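Local coordinates for Cag pathogenicity island protein (Cag10) (Helicobacter pylori 26695, PDB 6IQT) that probably serves, through this VirB8-like domain, as a self-associating assembly component of the membrane-bound Cag type IV secretion system, at residues F110-I115 with I126-V131; M58-V63 with I148-G153; V131-D136 with F152-F157. All coordinates share one frame; numbering follows the deposited sequence.

Interaction 1 of 3, residues F110-I115 with I126-V131; sequences FITIKI and ITKKQV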
loop_
_atom_site.group_PDB
_atom_site.type_symbol
_atom_site.label_atom_id
_atom_site.label_comp_id
_atom_site.label_asym_id
_atom_site.label_seq_id
_atom_site.Cartn_x
_atom_site.Cartn_y
_atom_site.Cartn_z
ATOM N N PHE A 110 7.023 5.426 7.040
ATOM C CA PHE A 110 5.745 5.831 7.600
ATOM C C PHE A 110 5.488 7.284 7.228
ATOM O O PHE A 110 6.426 8.072 7.084
ATOM C CB PHE A 110 5.730 5.684 9.130
ATOM C CG PHE A 110 5.802 4.251 9.605
ATOM C CD1 PHE A 110 4.667 3.455 9.631
ATOM C CD2 PHE A 110 6.999 3.705 10.032
ATOM C CE1 PHE A 110 4.727 2.142 10.079
ATOM C CE2 PHE A 110 7.062 2.393 10.480
ATOM C CZ PHE A 110 5.930 1.615 10.503
ATOM N N ILE A 111 4.206 7.642 7.103
ATOM C CA ILE A 111 3.831 9.036 6.892
ATOM C C ILE A 111 2.792 9.447 7.925
ATOM O O ILE A 111 2.061 8.628 8.482
ATOM C CB ILE A 111 3.297 9.332 5.468
ATOM C CG1 ILE A 111 1.968 8.635 5.211
ATOM C CG2 ILE A 111 4.318 8.959 4.404
ATOM C CD1 ILE A 111 1.300 9.139 3.932
ATOM N N THR A 112 2.749 10.741 8.182
ATOM C CA THR A 112 1.738 11.335 9.039
ATOM C C THR A 112 1.029 12.393 8.212
ATOM O O THR A 112 1.683 13.184 7.524
ATOM C CB THR A 112 2.372 11.923 10.313
ATOM O OG1 THR A 112 2.970 10.867 11.085
ATOM C CG2 THR A 112 1.332 12.602 11.168
ATOM N N ILE A 113 -0.296 12.365 8.223
ATOM C CA ILE A 113 -1.113 13.334 7.498
ATOM C C ILE A 113 -1.872 14.160 8.532
ATOM O O ILE A 113 -2.642 13.614 9.337
ATOM C CB ILE A 113 -2.076 12.653 6.513
ATOM C CG1 ILE A 113 -1.313 11.696 5.583
ATOM C CG2 ILE A 113 -2.849 13.700 5.707
ATOM C CD1 ILE A 113 -2.199 10.926 4.608
ATOM N N LYS A 114 -1.648 15.471 8.522
ATOM C CA LYS A 114 -2.363 16.380 9.413
ATOM C C LYS A 114 -3.523 17.000 8.641
ATOM O O LYS A 114 -3.312 17.673 7.624
ATOM C CB LYS A 114 -1.443 17.458 9.982
ATOM C CG LYS A 114 -2.149 18.381 10.988
ATOM C CD LYS A 114 -1.186 19.350 11.673
ATOM C CE LYS A 114 -0.371 20.171 10.674
ATOM N NZ LYS A 114 -1.225 21.047 9.822
ATOM N N ILE A 115 -4.737 16.743 9.111
ATOM C CA ILE A 115 -5.956 17.232 8.488
ATOM C C ILE A 115 -6.526 18.326 9.386
ATOM O O ILE A 115 -6.799 18.093 10.570
ATOM C CB ILE A 115 -6.954 16.088 8.255
ATOM C CG1 ILE A 115 -6.501 15.241 7.057
ATOM C CG2 ILE A 115 -8.347 16.620 8.039
ATOM C CD1 ILE A 115 -6.594 13.753 7.285
ATOM N N ILE A 126 -4.959 13.642 13.084
ATOM C CA ILE A 126 -3.768 13.064 12.470
ATOM C C ILE A 126 -4.098 11.646 12.020
ATOM O O ILE A 126 -4.707 10.875 12.773
ATOM C CB ILE A 126 -2.577 13.072 13.449
ATOM C CG1 ILE A 126 -1.981 14.477 13.558
ATOM C CG2 ILE A 126 -1.514 12.069 13.035
ATOM C CD1 ILE A 126 -1.347 14.767 14.906
ATOM N N THR A 127 -3.729 11.307 10.788
ATOM C CA THR A 127 -3.755 9.920 10.360
ATOM C C THR A 127 -2.331 9.474 10.037
ATOM O O THR A 127 -1.468 10.291 9.715
ATOM C CB THR A 127 -4.704 9.703 9.166
ATOM O OG1 THR A 127 -4.148 10.262 7.976
ATOM C CG2 THR A 127 -6.063 10.354 9.429
ATOM N N LYS A 128 -2.077 8.177 10.174
ATOM C CA LYS A 128 -0.751 7.616 9.950
ATOM C C LYS A 128 -0.891 6.425 9.018
ATOM O O LYS A 128 -1.887 5.698 9.083
ATOM C CB LYS A 128 -0.077 7.196 11.278
ATOM C CG LYS A 128 0.285 8.368 12.209
ATOM C CD LYS A 128 0.254 7.964 13.679
ATOM C CE LYS A 128 -0.413 9.047 14.539
ATOM N NZ LYS A 128 -1.847 8.718 14.880
ATOM N N LYS A 129 0.092 6.253 8.133
ATOM C CA LYS A 129 0.083 5.181 7.149
ATOM C C LYS A 129 1.487 4.613 7.022
ATOM O O LYS A 129 2.473 5.320 7.230
ATOM C CB LYS A 129 -0.367 5.664 5.760
ATOM C CG LYS A 129 -1.837 6.079 5.633
ATOM C CD LYS A 129 -2.059 6.825 4.324
ATOM C CE LYS A 129 -3.533 6.920 3.959
ATOM N NZ LYS A 129 -4.332 7.427 5.101
ATOM N N GLN A 130 1.573 3.343 6.646
ATOM C CA GLN A 130 2.833 2.772 6.195
ATOM C C GLN A 130 2.795 2.688 4.676
ATOM O O GLN A 130 1.814 2.216 4.100
ATOM C CB GLN A 130 3.096 1.389 6.798
ATOM C CG GLN A 130 4.476 0.876 6.427
ATOM C CD GLN A 130 4.564 -0.633 6.437
ATOM O OE1 GLN A 130 5.100 -1.221 7.374
ATOM N NE2 GLN A 130 4.037 -1.271 5.391
ATOM N N VAL A 131 3.840 3.188 4.031
ATOM C CA VAL A 131 3.838 3.385 2.590
ATOM C C VAL A 131 5.039 2.658 2.018
ATOM O O VAL A 131 6.139 2.735 2.576
ATOM C CB VAL A 131 3.898 4.890 2.215
ATOM C CG1 VAL A 131 4.117 5.083 0.708
ATOM C CG2 VAL A 131 2.656 5.630 2.710
#
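Phe110 meets Gln130 across two antiparallel strands, as a non-hydrogen-bonded pair. The ring leans across to the partner strand, its CE1 lying 3.7 Å from Gln130 CB, while Lys129 O sits at the ring edge near its plane. Ile111 comes next, in a hydrogen-bonded pair with Lys129: Ile111 N donates to Lys129 O at 2.9 Å, and Lys129 N returns a bond to Ile111 O. A first torsion of 67° tucks Ile111 CG1 over its own main chain and against Lys129 CB, and brings CD1 to 4.0 Å from Val131 CG2. Thr112 lies on the other face, alongside the root of Lys128; its OG1 bonds to Ser91 OG of strand 84-98. Its methyl, CG2, presses on Ile126 CG2 at 3.4 Å, a tight methyl-methyl contact. Ile113 restores the bonded pattern opposite Thr127, with Ile113 N to Thr127 O at 2.8 Å and almost straight (176°). Here Thr127 OG1 packs 3.5 Å from Ile113 CB, and Ile113 CD1 reaches the aliphatic part of Lys129. Farther on, Ile115 CD1 just touches Thr127 CG2.

The chemistry divides by face. Ile111, Ile113 and Val131 give an oily surface on which Val39 and Phe43 of helix 30-43 rest against the isoleucines, with the Lys129 chain contributing its methylenes. The opposite face, with Phe110, Thr112, Ile126, Lys128 and Gln130, is mixed in character and more exposed. Four main-chain bonds join the two segments, leaving this part of the VirB8 domain's hairpin with one largely apolar face turned to the helix.

Interaction 2 of 3, residues M58-V63 with I148-G153; sequences MQYCDV and IINPFG
Asn150 reaches Gln59 and Tyr60 with its side-chain amide. Asn150 ND2 donates to Gln59 O at 2.9 Å, with an N-H...O angle of 155°. The acceptor lies close to the Asn150 amide plane, yet seen from the Gln59 carbonyl the donor stands well above the carbonyl plane. The same nitrogen also bonds to Phe154 O, and Gln59 O receives a second bond from Lys155 NZ. The amide thus bridges two backbone carbonyls, those of Gln59 and Phe154, which fixes its rotation.

Stacking forms the second element. The Asn150 amide lies over one face of the Tyr60 ring, the planes 15° apart and CG displaced toward the rim, so that OD1 comes 3.7 Å from Tyr60 CE1. Asn150 CB makes a CH-pi contact over that face, 4.1 Å from the Tyr60 ring centroid. Setting CG anti to the backbone N (chi1 179°) carries the amide out across the ring to the Gln59 carbonyl.

Apolar contact comes from Ile149. Its CG2 branch meets Tyr60 CE2 at 3.9 Å, and CG2 also lies near Gln59 CB. The hydroxyl of Tyr60 reaches past this branch to the main chain, where Tyr60 OH is 3.1 Å from Ile149 O.

Beyond Asn150 the chain reverses in a type I turn to Gly153 before entering strand 154-163. Tyr60 packs against Phe154 of that strand and against Lys37, Phe38 and Leu41 of helix 30-43. It therefore lies between the 148-153 loop and helix 30-43, while Cys61 packs on Gln66 and Ala69 of helix 66-80, and Tyr60 and Asp62 make backbone bonds with Val156.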
loop_
_atom_site.group_PDB
_atom_site.type_symbol
_atom_site.label_atom_id
_atom_site.label_comp_id
_atom_site.label_asym_id
_atom_site.label_seq_id
_atom_site.Cartn_x
_atom_site.Cartn_y
_atom_site.Cartn_z
HETATM N N MSE A 58 2.037 14.248 -11.650
HETATM C CA MSE A 58 2.191 13.518 -12.903
HETATM C C MSE A 58 3.676 13.368 -13.311
HETATM O O MSE A 58 4.110 12.325 -13.814
HETATM C CB MSE A 58 1.419 14.258 -13.995
HETATM C CG MSE A 58 -0.081 14.136 -13.869
HETATM SE SE MSE A 58 -0.595 12.249 -13.729
HETATM C CE MSE A 58 -1.155 12.225 -11.872
ATOM N N GLN A 59 4.455 14.425 -13.056
ATOM C CA GLN A 59 5.881 14.454 -13.399
ATOM C C GLN A 59 6.715 13.467 -12.582
ATOM O O GLN A 59 7.811 13.086 -13.017
ATOM C CB GLN A 59 6.435 15.862 -13.175
ATOM C CG GLN A 59 6.063 16.831 -14.247
ATOM C CD GLN A 59 7.086 16.828 -15.341
ATOM O OE1 GLN A 59 8.049 17.598 -15.306
ATOM N NE2 GLN A 59 6.913 15.934 -16.309
ATOM N N TYR A 60 6.228 13.061 -11.418
ATOM C CA TYR A 60 6.918 12.094 -10.575
ATOM C C TYR A 60 6.478 10.657 -10.806
ATOM O O TYR A 60 6.932 9.770 -10.076
ATOM C CB TYR A 60 6.706 12.443 -9.097
ATOM C CG TYR A 60 7.614 13.534 -8.654
ATOM C CD1 TYR A 60 8.893 13.242 -8.206
ATOM C CD2 TYR A 60 7.221 14.870 -8.727
ATOM C CE1 TYR A 60 9.750 14.245 -7.812
ATOM C CE2 TYR A 60 8.072 15.882 -8.335
ATOM C CZ TYR A 60 9.340 15.561 -7.884
ATOM O OH TYR A 60 10.202 16.556 -7.489
ATOM N N CYS A 61 5.599 10.403 -11.776
ATOM C CA CYS A 61 5.023 9.077 -11.992
ATOM C C CYS A 61 5.431 8.531 -13.355
ATOM O O CYS A 61 5.336 9.236 -14.366
ATOM C CB CYS A 61 3.489 9.131 -11.909
ATOM S SG CYS A 61 2.799 9.687 -10.338
ATOM N N ASP A 62 5.869 7.279 -13.393
ATOM C CA ASP A 62 5.960 6.603 -14.677
ATOM C C ASP A 62 4.589 6.605 -15.353
ATOM O O ASP A 62 3.545 6.642 -14.693
ATOM C CB ASP A 62 6.456 5.169 -14.508
ATOM C CG ASP A 62 6.614 4.449 -15.840
ATOM O OD1 ASP A 62 7.564 4.773 -16.581
ATOM O OD2 ASP A 62 5.770 3.583 -16.168
ATOM N N VAL A 63 4.594 6.586 -16.689
ATOM C CA VAL A 63 3.330 6.548 -17.429
ATOM C C VAL A 63 2.446 5.412 -16.925
ATOM O O VAL A 63 1.228 5.573 -16.793
ATOM C CB VAL A 63 3.592 6.440 -18.946
ATOM C CG1 VAL A 63 4.361 5.162 -19.281
ATOM C CG2 VAL A 63 2.267 6.499 -19.717
ATOM N N ILE A 148 11.005 21.240 -14.977
ATOM C CA ILE A 148 11.393 22.280 -14.017
ATOM C C ILE A 148 10.889 21.919 -12.620
ATOM O O ILE A 148 10.843 22.757 -11.709
ATOM C CB ILE A 148 10.879 23.661 -14.469
ATOM C CG1 ILE A 148 9.415 23.602 -14.895
ATOM C CG2 ILE A 148 11.713 24.182 -15.641
ATOM C CD1 ILE A 148 8.925 24.894 -15.563
ATOM N N ILE A 149 10.560 20.646 -12.446
ATOM C CA ILE A 149 9.807 20.115 -11.324
ATOM C C ILE A 149 10.544 18.885 -10.817
ATOM O O ILE A 149 10.785 18.728 -9.612
ATOM C CB ILE A 149 8.374 19.766 -11.773
ATOM C CG1 ILE A 149 7.641 21.033 -12.223
ATOM C CG2 ILE A 149 7.618 18.982 -10.683
ATOM C CD1 ILE A 149 7.688 22.145 -11.208
ATOM N N ASN A 150 10.923 18.016 -11.747
ATOM C CA ASN A 150 11.573 16.742 -11.432
ATOM C C ASN A 150 12.788 16.624 -12.342
ATOM O O ASN A 150 12.804 15.820 -13.278
ATOM C CB ASN A 150 10.577 15.595 -11.619
ATOM C CG ASN A 150 11.163 14.222 -11.331
ATOM O OD1 ASN A 150 12.170 14.077 -10.635
ATOM N ND2 ASN A 150 10.522 13.198 -11.884
ATOM N N PRO A 151 13.811 17.460 -12.114
ATOM C CA PRO A 151 14.928 17.576 -13.073
ATOM C C PRO A 151 15.703 16.300 -13.324
ATOM O O PRO A 151 16.307 16.155 -14.397
ATOM C CB PRO A 151 15.852 18.611 -12.413
ATOM C CG PRO A 151 15.049 19.289 -11.401
ATOM C CD PRO A 151 13.967 18.362 -10.963
ATOM N N PHE A 152 15.789 15.407 -12.345
ATOM C CA PHE A 152 16.636 14.233 -12.469
ATOM C C PHE A 152 15.840 12.980 -12.824
ATOM O O PHE A 152 16.398 11.881 -12.827
ATOM C CB PHE A 152 17.448 14.041 -11.178
ATOM C CG PHE A 152 18.383 15.199 -10.876
ATOM C CD1 PHE A 152 19.043 15.860 -11.902
ATOM C CD2 PHE A 152 18.568 15.648 -9.580
ATOM C CE1 PHE A 152 19.898 16.937 -11.640
ATOM C CE2 PHE A 152 19.410 16.727 -9.316
ATOM C CZ PHE A 152 20.071 17.372 -10.351
ATOM N N GLY A 153 14.559 13.131 -13.144
ATOM C CA GLY A 153 13.760 12.014 -13.622
ATOM C C GLY A 153 13.491 10.892 -12.631
ATOM O O GLY A 153 13.494 9.723 -13.022
#

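Interaction 3 of 3, residues V131-D136 with F152-F157; sequences VTIYYD and FGFKVF
This is an antiparallel strand pairing with a buried aromatic contact, formed where strand 125-137 meets the beginning of strand 154-163, an outermost strand of the sheet within the chain. Three backbone bonds define it. Phe157 N donates to Tyr134 O at 2.7 Å and nearly straight, while Asp136 and Lys155 exchange two bonds as a hydrogen-bonded pair, Asp136 N to Lys155 O at 3.0 Å and Lys155 N to Asp136 O at 2.9 Å. Between them Tyr135 and Val156 form a non-hydrogen-bonded pair. The short segments diverge strongly from antiparallel, with 131° between their directions.

On the face bearing Tyr135 and Val156, the Phe154 ring slides over the root of the tyrosine. Phe154 CE1 lies over one face of the Tyr135 ring, offset toward the rim and 3.4 Å from Tyr135 CG. The planes are 27° apart and the centroids 4.9 Å, so the rings overlap little. With chi1 at 77° the tyrosine folds back over its own main chain, which leaves CB and CG beneath Phe154 CE1 and CZ. Ile133 CD1 fills in beside them, at the edge of the Phe154 ring, 3.8 Å from CZ, and also against Val156 CG2. On the other face Phe157 CE1 touches Asp136 CB at 3.9 Å.

The apolar face is covered by helix 30-43: Val31 meets Tyr135, Ala34 and Thr35 meet Phe154, and Phe38 meets Val156. Tyr134 points its hydroxyl to Asp52 of the second subunit, and Phe157 O accepts a bond from Asn48 of that subunit, so this end of the sheet joins the dimer contact. Strand 105-117 flanks strand 125-137 on its other side.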
loop_
_atom_site.group_PDB
_atom_site.type_symbol
_atom_site.label_atom_id
_atom_site.label_comp_id
_atom_site.label_asym_id
_atom_site.label_seq_id
_atom_site.Cartn_x
_atom_site.Cartn_y
_atom_site.Cartn_z
ATOM N N VAL A 131 3.840 3.188 4.031
ATOM C CA VAL A 131 3.838 3.385 2.590
ATOM C C VAL A 131 5.039 2.658 2.018
ATOM O O VAL A 131 6.139 2.735 2.576
ATOM C CB VAL A 131 3.898 4.890 2.215
ATOM C CG1 VAL A 131 4.117 5.083 0.708
ATOM C CG2 VAL A 131 2.656 5.630 2.710
ATOM N N THR A 132 4.828 2.003 0.881
ATOM C CA THR A 132 5.872 1.379 0.078
ATOM C C THR A 132 5.826 1.975 -1.322
ATOM O O THR A 132 4.772 1.967 -1.962
ATOM C CB THR A 132 5.640 -0.135 -0.018
ATOM O OG1 THR A 132 5.548 -0.699 1.293
ATOM C CG2 THR A 132 6.743 -0.805 -0.812
ATOM N N ILE A 133 6.951 2.470 -1.825
ATOM C CA ILE A 133 6.950 2.915 -3.215
ATOM C C ILE A 133 8.056 2.188 -3.969
ATOM O O ILE A 133 9.097 1.823 -3.414
ATOM C CB ILE A 133 7.095 4.450 -3.404
ATOM C CG1 ILE A 133 8.512 4.913 -3.117
ATOM C CG2 ILE A 133 6.044 5.271 -2.611
ATOM C CD1 ILE A 133 8.919 6.086 -3.980
ATOM N N TYR A 134 7.822 1.991 -5.260
ATOM C CA TYR A 134 8.801 1.403 -6.160
ATOM C C TYR A 134 9.194 2.465 -7.174
ATOM O O TYR A 134 8.320 3.098 -7.772
ATOM C CB TYR A 134 8.217 0.172 -6.857
ATOM C CG TYR A 134 7.812 -0.933 -5.902
ATOM C CD1 TYR A 134 6.615 -0.884 -5.202
ATOM C CD2 TYR A 134 8.640 -2.023 -5.696
ATOM C CE1 TYR A 134 6.252 -1.921 -4.315
ATOM C CE2 TYR A 134 8.299 -3.030 -4.819
ATOM C CZ TYR A 134 7.106 -2.983 -4.139
ATOM O OH TYR A 134 6.782 -4.016 -3.276
ATOM N N TYR A 135 10.499 2.664 -7.378
ATOM C CA TYR A 135 10.937 3.748 -8.245
ATOM C C TYR A 135 12.105 3.308 -9.123
ATOM O O TYR A 135 12.804 2.331 -8.843
ATOM C CB TYR A 135 11.344 5.014 -7.443
ATOM C CG TYR A 135 12.700 4.885 -6.796
ATOM C CD1 TYR A 135 12.824 4.361 -5.521
ATOM C CD2 TYR A 135 13.867 5.266 -7.476
ATOM C CE1 TYR A 135 14.073 4.217 -4.914
ATOM C CE2 TYR A 135 15.118 5.110 -6.886
ATOM C CZ TYR A 135 15.216 4.578 -5.614
ATOM O OH TYR A 135 16.453 4.435 -5.023
ATOM N N ASP A 136 12.303 4.075 -10.190
ATOM C CA ASP A 136 13.536 4.034 -10.965
ATOM C C ASP A 136 13.749 5.425 -11.541
ATOM O O ASP A 136 12.870 6.285 -11.457
ATOM C CB ASP A 136 13.473 2.954 -12.050
ATOM C CG ASP A 136 14.850 2.583 -12.612
ATOM O OD1 ASP A 136 15.886 3.128 -12.162
ATOM O OD2 ASP A 136 14.882 1.719 -13.509
ATOM N N PHE A 152 15.789 15.407 -12.345
ATOM C CA PHE A 152 16.636 14.233 -12.469
ATOM C C PHE A 152 15.840 12.980 -12.824
ATOM O O PHE A 152 16.398 11.881 -12.827
ATOM C CB PHE A 152 17.448 14.041 -11.178
ATOM C CG PHE A 152 18.383 15.199 -10.876
ATOM C CD1 PHE A 152 19.043 15.860 -11.902
ATOM C CD2 PHE A 152 18.568 15.648 -9.580
ATOM C CE1 PHE A 152 19.898 16.937 -11.640
ATOM C CE2 PHE A 152 19.410 16.727 -9.316
ATOM C CZ PHE A 152 20.071 17.372 -10.351
ATOM N N GLY A 153 14.559 13.131 -13.144
ATOM C CA GLY A 153 13.760 12.014 -13.622
ATOM C C GLY A 153 13.491 10.892 -12.631
ATOM O O GLY A 153 13.494 9.723 -13.022
ATOM N N PHE A 154 13.257 11.213 -11.358
ATOM C CA PHE A 154 12.773 10.210 -10.407
ATOM C C PHE A 154 11.349 9.806 -10.777
ATOM O O PHE A 154 10.468 10.670 -10.859
ATOM C CB PHE A 154 12.817 10.795 -8.997
ATOM C CG PHE A 154 12.313 9.881 -7.917
ATOM C CD1 PHE A 154 13.178 9.018 -7.267
ATOM C CD2 PHE A 154 10.997 9.950 -7.487
ATOM C CE1 PHE A 154 12.732 8.203 -6.240
ATOM C CE2 PHE A 154 10.544 9.130 -6.451
ATOM C CZ PHE A 154 11.413 8.252 -5.838
ATOM N N LYS A 155 11.112 8.506 -11.006
ATOM C CA LYS A 155 9.791 8.038 -11.429
ATOM C C LYS A 155 9.264 6.925 -10.532
ATOM O O LYS A 155 9.930 5.905 -10.351
ATOM C CB LYS A 155 9.821 7.540 -12.871
ATOM C CG LYS A 155 10.272 8.596 -13.879
ATOM C CD LYS A 155 9.266 9.720 -13.986
ATOM C CE LYS A 155 9.740 10.715 -15.067
ATOM N NZ LYS A 155 8.827 11.889 -15.248
ATOM N N VAL A 156 8.039 7.103 -10.021
ATOM C CA VAL A 156 7.361 6.096 -9.208
ATOM C C VAL A 156 6.618 5.132 -10.125
ATOM O O VAL A 156 5.893 5.556 -11.031
ATOM C CB VAL A 156 6.391 6.757 -8.211
ATOM C CG1 VAL A 156 5.606 5.702 -7.423
ATOM C CG2 VAL A 156 7.170 7.687 -7.261
ATOM N N PHE A 157 6.779 3.829 -9.877
ATOM C CA PHE A 157 6.116 2.811 -10.685
ATOM C C PHE A 157 4.984 2.118 -9.964
ATOM O O PHE A 157 4.120 1.533 -10.626
ATOM C CB PHE A 157 7.120 1.744 -11.137
ATOM C CG PHE A 157 7.996 2.187 -12.262
ATOM C CD1 PHE A 157 8.975 3.159 -12.057
ATOM C CD2 PHE A 157 7.853 1.635 -13.529
ATOM C CE1 PHE A 157 9.797 3.581 -13.110
ATOM C CE2 PHE A 157 8.677 2.046 -14.584
ATOM C CZ PHE A 157 9.649 3.020 -14.371
#

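How the interactions relate
Interactions 1 and 3 share strand 125-137, which lies between 105-117 and 154-163 and pairs with both; the two contacts sample different stretches of it, overlapping at Val131, with centres about 19 Å apart on opposite sides of the chain's centre. Interaction 2 lies about 10 Å from interaction 3, centre to centre. They share Phe152 and Gly153, and they touch where Asp62 CG packs 3.4 Å from Phe157 CE2. Interactions 1 and 2 are some 23 Å apart between centres and do not touch. Along the chain, 58-63 comes first, then the hairpin, then the return through 148-157. Interaction 2 thus joins 58-63 to the loop leading into strand 154-163, bringing helices and sheet of the VirB8 domain together.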